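Local coordinates for DUF3120 domain-containing protein (Bordetella pertussis, PDB 6RGN) that is the N-terminal, membrane-targeting domain of the type III secretion effector BteA and probably binds phosphoinositides such as PIP2 at the host membrane, at residues Lys82-Gln87 with Leu96-Asp101; Val104-Trp109 with Ala125-Ala130. All coordinates share one frame; numbering follows the deposited sequence.

Interaction 1 of 2, residues Lys82-Gln87 with Leu96-Asp101; sequences KHDVRQ and LQQLRD
CB and CG of Q87 pack against the side-chain amide of Q98. CG of Q87 lies 3.6 Å from CD of Q98, a van der Waals contact between a methylene and an amide. The two amide planes are turned 60° apart. Q98 reaches across because its chain bends at chi2 (56°), which folds the amide back towards helix 76-90.

The polar link runs through one water that three bonds grip. It donates to O of D84 at 2.8 Å and to O of Q98 at 2.8 Å, and it accepts from NE2 of Q98 at 2.6 Å. Two backbone carbonyls of facing helices are thereby joined without a direct hydrogen bond between the segments.

OD2 of D84 sits 3.4 Å from the main-chain O of D101, acceptor against acceptor. The like charges are the carboxylates: OD1 of D84 is 5.6 Å from OD2 of D101, and E80 is also close, which may make D84 easier to protonate.

The segments run nearly antiparallel, their axes 9.1 Å apart at 160°, as two arms of a helical hairpin. V85 packs on F62 of helix 61-65, and L99 turns to Y134 and K135 of helix 124-140.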
ATOM      1  N   LYS A  82       0.338  -1.032  -5.978  1.00 15.24           N
ATOM      2  CA  LYS A  82      -0.852  -1.921  -5.876  1.00 16.43           C
ATOM      3  C   LYS A  82      -0.397  -3.377  -5.876  1.00 16.62           C
ATOM      4  O   LYS A  82      -0.866  -4.173  -5.005  1.00 16.44           O
ATOM      5  CB  LYS A  82      -1.864  -1.690  -7.006  1.00 18.36           C
ATOM      6  CG  LYS A  82      -2.374  -0.261  -7.079  1.00 19.02           C
ATOM      7  CD  LYS A  82      -3.503  -0.091  -8.068  1.00 21.46           C
ATOM      8  CE  LYS A  82      -3.096  -0.365  -9.487  1.00 24.28           C
ATOM      9  NZ  LYS A  82      -4.251  -0.236 -10.415  1.00 26.91           N
ATOM     10  N   HIS A  83       0.563  -3.683  -6.736  1.00 16.43           N
ATOM     11  CA  HIS A  83       1.085  -5.056  -6.824  1.00 17.30           C
ATOM     12  C   HIS A  83       1.720  -5.446  -5.481  1.00 16.26           C
ATOM     13  O   HIS A  83       1.587  -6.604  -5.068  1.00 16.72           O
ATOM     14  CB  HIS A  83       2.067  -5.191  -7.986  1.00 18.10           C
ATOM     15  CG  HIS A  83       2.787  -6.482  -7.900  1.00 18.84           C
ATOM     16  ND1 HIS A  83       2.309  -7.636  -8.445  1.00 20.96           N
ATOM     17  CD2 HIS A  83       3.951  -6.788  -7.290  1.00 18.69           C
ATOM     18  CE1 HIS A  83       3.156  -8.629  -8.198  1.00 21.73           C
ATOM     19  NE2 HIS A  83       4.164  -8.131  -7.466  1.00 20.34           N
ATOM     20  N   ASP A  84       2.501  -4.566  -4.889  1.00 15.47           N
ATOM     21  CA  ASP A  84       3.145  -4.861  -3.593  1.00 15.15           C
ATOM     22  C   ASP A  84       2.125  -5.047  -2.450  1.00 14.75           C
ATOM     23  O   ASP A  84       2.398  -5.862  -1.540  1.00 14.86           O
ATOM     24  CB  ASP A  84       4.121  -3.761  -3.249  1.00 14.73           C
ATOM     25  CG  ASP A  84       5.383  -3.770  -4.120  1.00 15.44           C
ATOM     26  OD1 ASP A  84       5.561  -4.709  -4.900  1.00 16.41           O
ATOM     27  OD2 ASP A  84       6.193  -2.817  -3.965  1.00 16.28           O
ATOM     28  N   VAL A  85       1.058  -4.257  -2.401  1.00 13.90           N
ATOM     29  CA  VAL A  85      -0.061  -4.474  -1.449  1.00 14.19           C
ATOM     30  C   VAL A  85      -0.544  -5.930  -1.607  1.00 15.60           C
ATOM     31  O   VAL A  85      -0.590  -6.668  -0.596  1.00 15.38           O
ATOM     32  CB  VAL A  85      -1.236  -3.491  -1.627  1.00 14.82           C
ATOM     33  CG1 VAL A  85      -2.381  -3.932  -0.729  1.00 15.50           C
ATOM     34  CG2 VAL A  85      -0.796  -2.091  -1.284  1.00 14.09           C
ATOM     35  N   ARG A  86      -0.849  -6.343  -2.829  1.00 16.51           N
ATOM     36  CA  ARG A  86      -1.408  -7.701  -3.101  1.00 18.49           C
ATOM     37  C   ARG A  86      -0.388  -8.814  -2.776  1.00 18.09           C
ATOM     38  O   ARG A  86      -0.789  -9.932  -2.335  1.00 18.46           O
ATOM     39  CB  ARG A  86      -1.783  -7.890  -4.567  1.00 21.14           C
ATOM     40  CG  ARG A  86      -2.774  -6.903  -5.172  1.00 22.98           C
ATOM     41  CD  ARG A  86      -3.842  -6.520  -4.224  1.00 24.69           C
ATOM     42  NE  ARG A  86      -5.137  -6.202  -4.832  1.00 27.66           N
ATOM     43  CZ  ARG A  86      -6.205  -5.909  -4.080  1.00 29.88           C
ATOM     44  NH1 ARG A  86      -7.358  -5.645  -4.707  1.00 31.75           N
ATOM     45  NH2 ARG A  86      -6.056  -5.804  -2.720  1.00 27.68           N
ATOM     46  N   GLN A  87       0.887  -8.567  -3.052  1.00 17.01           N
ATOM     47  CA  GLN A  87       1.925  -9.582  -2.786  1.00 17.95           C
ATOM     48  C   GLN A  87       2.003  -9.758  -1.259  1.00 17.28           C
ATOM     49  O   GLN A  87       2.122 -10.896  -0.810  1.00 17.66           O
ATOM     50  CB  GLN A  87       3.263  -9.197  -3.446  1.00 17.79           C
ATOM     51  CG  GLN A  87       4.201 -10.380  -3.603  1.00 19.50           C
ATOM     52  CD  GLN A  87       3.721 -11.340  -4.662  1.00 21.22           C
ATOM     53  OE1 GLN A  87       3.493 -10.935  -5.795  1.00 22.24           O
ATOM     54  NE2 GLN A  87       3.556 -12.598  -4.307  1.00 22.50           N
ATOM     55  N   LEU A  96       8.225  -9.698   6.111  1.00 19.60           N
ATOM     56  CA  LEU A  96       8.803  -8.331   6.416  1.00 20.04           C
ATOM     57  C   LEU A  96       9.532  -7.809   5.173  1.00 19.98           C
ATOM     58  O   LEU A  96       9.395  -6.593   4.871  1.00 19.29           O
ATOM     59  CB  LEU A  96       9.730  -8.366   7.659  1.00 21.65           C
ATOM     60  CG  LEU A  96      10.401  -7.041   8.054  1.00 21.93           C
ATOM     61  CD1 LEU A  96       9.374  -5.915   8.144  1.00 21.33           C
ATOM     62  CD2 LEU A  96      11.189  -7.149   9.361  1.00 24.28           C
ATOM     63  N   GLN A  97      10.136  -8.682   4.361  1.00 22.01           N
ATOM     64  CA  GLN A  97      10.841  -8.206   3.140  1.00 22.82           C
ATOM     65  C   GLN A  97       9.820  -7.602   2.170  1.00 20.91           C
ATOM     66  O   GLN A  97      10.040  -6.510   1.646  1.00 19.38           O
ATOM     67  CB  GLN A  97      11.622  -9.321   2.445  1.00 25.52           C
ATOM     68  CG  GLN A  97      12.662  -8.782   1.462  1.00 27.28           C
ATOM     69  CD  GLN A  97      13.926  -8.274   2.136  1.00 29.59           C
ATOM     70  OE1 GLN A  97      13.930  -7.286   2.864  1.00 30.40           O
ATOM     71  NE2 GLN A  97      15.058  -8.911   1.859  1.00 33.11           N
ATOM     72  N   GLN A  98       8.700  -8.273   1.954  1.00 21.03           N
ATOM     73  CA  GLN A  98       7.620  -7.736   1.076  1.00 20.21           C
ATOM     74  C   GLN A  98       7.052  -6.430   1.667  1.00 18.40           C
ATOM     75  O   GLN A  98       6.655  -5.502   0.919  1.00 16.68           O
ATOM     76  CB  GLN A  98       6.654  -8.902   0.902  1.00 22.99           C
ATOM     77  CG  GLN A  98       5.931  -8.919  -0.428  1.00 25.91           C
ATOM     78  CD  GLN A  98       6.808  -8.918  -1.659  1.00 27.52           C
ATOM     79  OE1 GLN A  98       7.502  -9.888  -1.928  1.00 31.77           O
ATOM     80  NE2 GLN A  98       6.770  -7.834  -2.424  1.00 27.29           N
ATOM     81  N   LEU A  99       6.943  -6.343   2.986  1.00 18.04           N
ATOM     82  CA  LEU A  99       6.307  -5.174   3.641  1.00 17.33           C
ATOM     83  C   LEU A  99       7.217  -3.973   3.426  1.00 16.98           C
ATOM     84  O   LEU A  99       6.697  -2.856   3.132  1.00 17.08           O
ATOM     85  CB  LEU A  99       6.139  -5.500   5.130  1.00 18.14           C
ATOM     86  CG  LEU A  99       5.346  -4.480   5.936  1.00 18.27           C
ATOM     87  CD1 LEU A  99       4.084  -4.031   5.260  1.00 17.69           C
ATOM     88  CD2 LEU A  99       5.023  -5.024   7.317  1.00 19.83           C
ATOM     89  N   ARG A 100       8.520  -4.182   3.613  1.00 17.52           N
ATOM     90  CA  ARG A 100       9.576  -3.188   3.300  1.00 18.55           C
ATOM     91  C   ARG A 100       9.438  -2.717   1.845  1.00 18.14           C
ATOM     92  O   ARG A 100       9.430  -1.494   1.621  1.00 17.24           O
ATOM     93  CB  ARG A 100      10.955  -3.754   3.623  1.00 20.59           C
ATOM     94  CG  ARG A 100      11.215  -3.741   5.124  1.00 22.28           C
ATOM     95  CD  ARG A 100      12.602  -4.168   5.562  1.00 25.09           C
ATOM     96  NE  ARG A 100      12.752  -4.082   7.017  1.00 26.84           N
ATOM     97  CZ  ARG A 100      13.803  -4.568   7.646  1.00 30.50           C
ATOM     98  NH1 ARG A 100      14.817  -5.042   6.940  1.00 32.05           N
ATOM     99  NH2 ARG A 100      13.920  -4.458   8.960  1.00 32.92           N
ATOM    100  N   ASP A 101       9.250  -3.630   0.914  1.00 18.25           N
ATOM    101  CA  ASP A 101       9.178  -3.271  -0.517  1.00 18.61           C
ATOM    102  C   ASP A 101       7.992  -2.343  -0.722  1.00 16.39           C
ATOM    103  O   ASP A 101       8.114  -1.403  -1.559  1.00 15.47           O
ATOM    104  CB  ASP A 101       8.973  -4.471  -1.430  1.00 20.24           C
ATOM    105  CG  ASP A 101      10.080  -5.493  -1.402  1.00 23.31           C
ATOM    106  OD1 ASP A 101      11.213  -5.129  -1.042  1.00 25.99           O
ATOM    107  OD2 ASP A 101       9.789  -6.701  -1.797  1.00 25.55           O
TER
HETATM  108  O   HOH W   1       5.206  -6.059  -1.459  1.00 20.37           O

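Interaction 2 of 2, residues Val104-Trp109 with Ala125-Ala130; sequences VALNHW and AELRTA
L106 is the first residue of its segment to touch 125-130, and it does so with both ends of its side chain. At the tip, CD1 comes to 3.8 Å from CD2 of L127, while the other methyl, CD2, is 4.0 Å from that same L127 carbon; the single leucine methyl is thus met by both branches of L106. At the root, CB of L106 lies 3.8 Å from NH2 of R128. The two side chains slide past each other in opposite directions, with CG of R128 beside CD1 of L106 and the guanidinium back near the L106 backbone. R128 spans the gap because its chain is extended, with chi2 179° and chi3 159°.

The next residue, N107, supplies the polar end of the contact. Its OD1 accepts a weak hydrogen bond from NH2 of R128 at 3.1 Å, the N-H pointing well off line at 125°, and the amide and guanidinium planes stand about halfway between parallel and perpendicular. The stronger partner of that guanidinium is E110, which forms a salt bridge with NH2, whereas ND2 of N107 is bonded to E103. The arginine is therefore held chiefly by the acid, with N107 as an auxiliary acceptor.

The axes of 104-109 and 125-130 come within 11.7 Å, nearly antiparallel, a spacing bridged by L106, L127 and the extended R128. L106 also packs on V81 of helix 76-90 and on I131, while W109 lies against L78 and meets the ring of F117, in helix 114-120, edge-to-face.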
ATOM      1  N   VAL A 104       8.874   1.224   0.521  1.00 15.46           N
ATOM      2  CA  VAL A 104       9.816   1.854  -0.451  1.00 16.46           C
ATOM      3  C   VAL A 104       9.013   2.291  -1.708  1.00 15.93           C
ATOM      4  O   VAL A 104       9.238   3.413  -2.229  1.00 16.91           O
ATOM      5  CB  VAL A 104      10.990   0.891  -0.708  1.00 17.71           C
ATOM      6  CG1 VAL A 104      11.862   1.333  -1.847  1.00 18.81           C
ATOM      7  CG2 VAL A 104      11.849   0.682   0.550  1.00 18.42           C
ATOM      8  N   ALA A 105       8.085   1.455  -2.158  1.00 14.73           N
ATOM      9  CA  ALA A 105       7.276   1.658  -3.377  1.00 14.25           C
ATOM     10  C   ALA A 105       6.341   2.852  -3.176  1.00 13.40           C
ATOM     11  O   ALA A 105       6.266   3.675  -4.084  1.00 14.18           O
ATOM     12  CB  ALA A 105       6.480   0.437  -3.677  1.00 14.78           C
ATOM     13  N   LEU A 106       5.782   3.036  -1.971  1.00 12.58           N
ATOM     14  CA  LEU A 106       5.017   4.258  -1.607  1.00 11.88           C
ATOM     15  C   LEU A 106       5.905   5.505  -1.635  1.00 11.68           C
ATOM     16  O   LEU A 106       5.449   6.528  -2.246  1.00 11.01           O
ATOM     17  CB  LEU A 106       4.342   4.089  -0.241  1.00 11.56           C
ATOM     18  CG  LEU A 106       3.239   3.042  -0.156  1.00 11.44           C
ATOM     19  CD1 LEU A 106       2.920   2.711   1.310  1.00 11.47           C
ATOM     20  CD2 LEU A 106       1.967   3.553  -0.822  1.00 11.49           C
ATOM     21  N   ASN A 107       7.154   5.453  -1.123  1.00 11.95           N
ATOM     22  CA  ASN A 107       8.083   6.597  -1.213  1.00 12.54           C
ATOM     23  C   ASN A 107       8.391   6.900  -2.687  1.00 13.63           C
ATOM     24  O   ASN A 107       8.363   8.089  -3.068  1.00 13.46           O
ATOM     25  CB  ASN A 107       9.377   6.304  -0.477  1.00 13.21           C
ATOM     26  CG  ASN A 107       9.139   6.031   1.011  1.00 13.08           C
ATOM     27  OD1 ASN A 107       8.115   6.455   1.558  1.00 11.75           O
ATOM     28  ND2 ASN A 107      10.120   5.443   1.678  1.00 13.44           N
ATOM     29  N   HIS A 108       8.683   5.864  -3.502  1.00 14.32           N
ATOM     30  CA  HIS A 108       8.967   6.073  -4.943  1.00 15.17           C
ATOM     31  C   HIS A 108       7.774   6.760  -5.624  1.00 14.25           C
ATOM     32  O   HIS A 108       8.008   7.620  -6.490  1.00 13.99           O
ATOM     33  CB  HIS A 108       9.327   4.777  -5.635  1.00 16.78           C
ATOM     34  CG  HIS A 108       9.487   4.965  -7.114  1.00 18.99           C
ATOM     35  ND1 HIS A 108      10.528   5.716  -7.647  1.00 21.34           N
ATOM     36  CD2 HIS A 108       8.797   4.479  -8.181  1.00 19.80           C
ATOM     37  CE1 HIS A 108      10.429   5.756  -8.971  1.00 22.57           C
ATOM     38  NE2 HIS A 108       9.402   4.998  -9.322  1.00 21.88           N
ATOM     39  N   TRP A 109       6.556   6.326  -5.322  1.00 12.57           N
ATOM     40  CA  TRP A 109       5.331   6.915  -5.927  1.00 12.64           C
ATOM     41  C   TRP A 109       5.219   8.397  -5.526  1.00 13.18           C
ATOM     42  O   TRP A 109       4.946   9.240  -6.405  1.00 12.83           O
ATOM     43  CB  TRP A 109       4.112   6.084  -5.530  1.00 11.85           C
ATOM     44  CG  TRP A 109       2.817   6.561  -6.114  1.00 11.69           C
ATOM     45  CD1 TRP A 109       2.630   7.172  -7.318  1.00 11.84           C
ATOM     46  CD2 TRP A 109       1.560   6.600  -5.434  1.00 11.11           C
ATOM     47  NE1 TRP A 109       1.330   7.540  -7.473  1.00 12.31           N
ATOM     48  CE2 TRP A 109       0.647   7.232  -6.314  1.00 11.89           C
ATOM     49  CE3 TRP A 109       1.111   6.131  -4.193  1.00 10.91           C
ATOM     50  CZ2 TRP A 109      -0.692   7.383  -5.985  1.00 12.20           C
ATOM     51  CZ3 TRP A 109      -0.210   6.288  -3.876  1.00 10.97           C
ATOM     52  CH2 TRP A 109      -1.105   6.902  -4.761  1.00 11.05           C
ATOM     53  N   ALA A 125      -1.569   7.698   4.331  1.00 14.45           N
ATOM     54  CA  ALA A 125      -1.203   7.829   5.761  1.00 15.34           C
ATOM     55  C   ALA A 125      -1.670   6.572   6.505  1.00 16.38           C
ATOM     56  O   ALA A 125      -0.875   5.931   7.249  1.00 17.27           O
ATOM     57  CB  ALA A 125      -1.807   9.049   6.361  1.00 16.45           C
ATOM     58  N   GLU A 126      -2.908   6.182   6.279  1.00 17.56           N
ATOM     59  CA  GLU A 126      -3.501   5.011   6.954  1.00 18.63           C
ATOM     60  C   GLU A 126      -2.779   3.740   6.537  1.00 17.00           C
ATOM     61  O   GLU A 126      -2.523   2.930   7.409  1.00 17.53           O
ATOM     62  CB  GLU A 126      -5.007   4.946   6.763  1.00 21.22           C
ATOM     63  CG  GLU A 126      -5.617   3.889   7.649  1.00 24.46           C
ATOM     64  CD  GLU A 126      -7.147   3.836   7.720  1.00 28.00           C
ATOM     65  OE1 GLU A 126      -7.792   4.390   6.805  1.00 29.52           O
ATOM     66  OE2 GLU A 126      -7.681   3.200   8.661  1.00 30.49           O
ATOM     67  N   LEU A 127      -2.477   3.529   5.268  1.00 15.54           N
ATOM     68  CA  LEU A 127      -1.709   2.346   4.832  1.00 14.63           C
ATOM     69  C   LEU A 127      -0.324   2.342   5.500  1.00 14.47           C
ATOM     70  O   LEU A 127       0.124   1.274   5.973  1.00 13.52           O
ATOM     71  CB  LEU A 127      -1.572   2.352   3.319  1.00 14.01           C
ATOM     72  CG  LEU A 127      -0.789   1.164   2.785  1.00 14.25           C
ATOM     73  CD1 LEU A 127      -1.501  -0.137   3.161  1.00 15.46           C
ATOM     74  CD2 LEU A 127      -0.590   1.259   1.307  1.00 14.08           C
ATOM     75  N   ARG A 128       0.341   3.498   5.571  1.00 14.03           N
ATOM     76  CA  ARG A 128       1.681   3.571   6.238  1.00 14.69           C
ATOM     77  C   ARG A 128       1.562   3.252   7.740  1.00 15.36           C
ATOM     78  O   ARG A 128       2.485   2.580   8.337  1.00 15.80           O
ATOM     79  CB  ARG A 128       2.251   4.963   5.957  1.00 15.21           C
ATOM     80  CG  ARG A 128       2.740   5.085   4.524  1.00 15.97           C
ATOM     81  CD  ARG A 128       3.272   6.451   4.249  1.00 16.75           C
ATOM     82  NE  ARG A 128       4.175   6.456   3.078  1.00 19.86           N
ATOM     83  CZ  ARG A 128       4.344   7.495   2.252  1.00 19.83           C
ATOM     84  NH1 ARG A 128       3.668   8.618   2.525  1.00 23.41           N
ATOM     85  NH2 ARG A 128       5.243   7.454   1.248  1.00 19.17           N
ATOM     86  N   THR A 129       0.452   3.633   8.354  1.00 15.62           N
ATOM     87  CA  THR A 129       0.176   3.320   9.766  1.00 17.05           C
ATOM     88  C   THR A 129      -0.010   1.791   9.827  1.00 17.05           C
ATOM     89  O   THR A 129       0.505   1.169  10.753  1.00 17.90           O
ATOM     90  CB  THR A 129      -0.997   4.163  10.311  1.00 18.46           C
ATOM     91  OG1 THR A 129      -0.681   5.560  10.326  1.00 18.64           O
ATOM     92  CG2 THR A 129      -1.446   3.704  11.673  1.00 20.38           C
ATOM     93  N   ALA A 130      -0.664   1.162   8.819  1.00 16.43           N
ATOM     94  CA  ALA A 130      -0.910  -0.305   8.853  1.00 16.66           C
ATOM     95  C   ALA A 130       0.412  -1.057   8.717  1.00 16.39           C
ATOM     96  O   ALA A 130       0.611  -2.080   9.470  1.00 18.24           O
ATOM     97  CB  ALA A 130      -1.893  -0.790   7.820  1.00 16.03           C
TER

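In the fold
Helix 96-112 is common to both contacts: it lies against helices 76-90 and 124-140 along its length, and each interaction samples one of these two interfaces. There is about 10 Å between their centres, and the two contacts touch directly. OD2 of D84 lies 3.3 Å from CB of A105, within the interface of helices 76-90 and 96-112. CG2 of V85 is 4.2 Å from CD2 of L127, and through this pair helices 76-90 and 124-140 also meet. A bound sodium ion lies about 4 Å from the side chain of R128 but about 13 Å from that of D101, which places it beside interaction 2. Together the contacts tie three helices into the compact bundle of this N-terminal domain.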